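Local coordinates for extracellular solute-binding protein, family 1 (PDB 6FTH), which probably captures human milk oligosaccharides outside the cell and delivers them to an ABC transporter for uptake by the bacterium, at residues A76-G81 and G101-L106. Residues are numbered along the deposited sequence; the frame is centred on the assembly and turned at random.
Sequences ATLAAG and GLFEDL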
loop_
_atom_site.group_PDB
_atom_site.type_symbol
_atom_site.label_atom_id
_atom_site.label_comp_id
_atom_site.label_asym_id
_atom_site.label_seq_id
_atom_site.Cartn_x
_atom_site.Cartn_y
_atom_site.Cartn_z
ATOM N N ALA A 76 -5.683 2.193 -23.720
ATOM C CA ALA A 76 -6.442 2.506 -24.927
ATOM C C ALA A 76 -7.241 3.793 -24.759
ATOM O O ALA A 76 -7.371 4.584 -25.701
ATOM C CB ALA A 76 -7.368 1.338 -25.255
ATOM N N THR A 77 -7.793 4.016 -23.562
ATOM C CA THR A 77 -8.572 5.228 -23.313
ATOM C C THR A 77 -7.696 6.467 -23.432
ATOM O O THR A 77 -8.075 7.455 -24.070
ATOM C CB THR A 77 -9.229 5.136 -21.924
ATOM O OG1 THR A 77 -10.127 4.017 -21.890
ATOM C CG2 THR A 77 -10.006 6.401 -21.589
ATOM N N LEU A 78 -6.509 6.430 -22.827
ATOM C CA LEU A 78 -5.579 7.550 -22.949
ATOM C C LEU A 78 -5.142 7.752 -24.400
ATOM O O LEU A 78 -5.113 8.883 -24.900
ATOM C CB LEU A 78 -4.361 7.311 -22.055
ATOM C CG LEU A 78 -4.633 7.460 -20.556
ATOM C CD1 LEU A 78 -3.556 6.763 -19.727
ATOM C CD2 LEU A 78 -4.753 8.921 -20.185
ATOM N N ALA A 79 -4.772 6.665 -25.084
ATOM C CA ALA A 79 -4.308 6.782 -26.464
ATOM C C ALA A 79 -5.369 7.415 -27.353
ATOM O O ALA A 79 -5.047 8.185 -28.266
ATOM C CB ALA A 79 -3.928 5.408 -27.003
ATOM N N ALA A 80 -6.642 7.103 -27.105
ATOM C CA ALA A 80 -7.735 7.663 -27.889
ATOM C C ALA A 80 -8.167 9.046 -27.425
ATOM O O ALA A 80 -8.932 9.709 -28.135
ATOM C CB ALA A 80 -8.939 6.739 -27.806
ATOM N N GLY A 81 -7.739 9.482 -26.243
ATOM C CA GLY A 81 -8.205 10.740 -25.705
ATOM C C GLY A 81 -9.670 10.766 -25.338
ATOM O O GLY A 81 -10.246 11.847 -25.222
ATOM N N GLY A 101 -1.484 17.153 -22.394
ATOM C CA GLY A 101 -2.514 18.016 -22.950
ATOM C C GLY A 101 -3.924 17.526 -22.727
ATOM O O GLY A 101 -4.871 18.273 -23.001
ATOM N N LEU A 102 -4.086 16.300 -22.234
ATOM C CA LEU A 102 -5.399 15.729 -21.984
ATOM C C LEU A 102 -6.037 16.262 -20.705
ATOM O O LEU A 102 -7.266 16.190 -20.567
ATOM C CB LEU A 102 -5.264 14.208 -21.865
ATOM C CG LEU A 102 -6.094 13.275 -22.737
ATOM C CD1 LEU A 102 -6.156 13.748 -24.205
ATOM C CD2 LEU A 102 -5.499 11.871 -22.649
ATOM N N PHE A 103 -5.245 16.785 -19.770
ATOM C CA PHE A 103 -5.721 17.050 -18.417
ATOM C C PHE A 103 -5.481 18.491 -17.990
ATOM O O PHE A 103 -4.447 19.085 -18.290
ATOM C CB PHE A 103 -5.041 16.097 -17.407
ATOM C CG PHE A 103 -5.392 14.654 -17.631
ATOM C CD1 PHE A 103 -6.644 14.181 -17.296
ATOM C CD2 PHE A 103 -4.486 13.787 -18.208
ATOM C CE1 PHE A 103 -6.990 12.850 -17.508
ATOM C CE2 PHE A 103 -4.820 12.460 -18.415
ATOM C CZ PHE A 103 -6.083 11.995 -18.063
ATOM N N GLU A 104 -6.448 19.032 -17.255
ATOM C CA GLU A 104 -6.308 20.350 -16.657
ATOM C C GLU A 104 -5.230 20.325 -15.581
ATOM O O GLU A 104 -5.181 19.413 -14.748
ATOM C CB GLU A 104 -7.642 20.736 -16.012
ATOM C CG GLU A 104 -7.643 22.062 -15.266
ATOM C CD GLU A 104 -8.104 23.200 -16.137
ATOM O OE1 GLU A 104 -8.184 23.011 -17.372
ATOM O OE2 GLU A 104 -8.391 24.274 -15.579
ATOM N N ASP A 105 -4.386 21.352 -15.576
ATOM C CA ASP A 105 -3.413 21.556 -14.499
ATOM C C ASP A 105 -4.165 22.182 -13.334
ATOM O O ASP A 105 -4.414 23.391 -13.311
ATOM C CB ASP A 105 -2.276 22.452 -14.976
ATOM C CG ASP A 105 -1.253 22.763 -13.882
ATOM O OD1 ASP A 105 -1.370 22.277 -12.735
ATOM O OD2 ASP A 105 -0.324 23.541 -14.172
ATOM N N LEU A 106 -4.546 21.347 -12.367
ATOM C CA LEU A 106 -5.353 21.784 -11.238
ATOM C C LEU A 106 -4.603 22.699 -10.284
ATOM O O LEU A 106 -5.242 23.367 -9.464
ATOM C CB LEU A 106 -5.860 20.554 -10.481
ATOM C CG LEU A 106 -6.769 19.639 -11.295
ATOM C CD1 LEU A 106 -6.904 18.263 -10.641
ATOM C CD2 LEU A 106 -8.144 20.299 -11.460
#
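L102, in a short 3-10 segment, points its side chain at the last turn of helix 67-80 and spreads its two methyls over it. CD1 lies 3.9 Å from G81 CA, and CD2 sits 3.8 Å from the backbone carbonyl oxygen L78 O and 3.9 Å from the methyl L78 CD2. A branched leucine suits this place because one methyl covers G81 while the other meets both the carbonyl and the methyl of L78. G81 takes a positive phi of 67°, a conformation that glycine adopts easily, and closes the helix in a Schellman motif; the carbonyl of L78 that CD2 touches also accepts a hydrogen bond from G81 N, at 3.0 Å. F103 follows, buried, its large flat ring receiving L78 CD2 at the edge, 4.0 Å from F103 CE2, while the ring of F91 also meets it, planes at about 55°. L78, buried too, does not aim its CB at the loop, but with CG anti to the carbonyl carbon (chi1 -72°) its branched end swings nearer, and the single methyl CD2 touches both L102 and F103. F91 and F99 continue the apolar cluster around L78. Beyond, E104 pairs its backbone with L343 of strand 339-343 and its carboxylate with K350. The contact thus packs a Schellman-capped helix end against the loop lining an edge strand of one alpha/beta lobe, in a fold consistent with the periplasmic binding protein type 2 family.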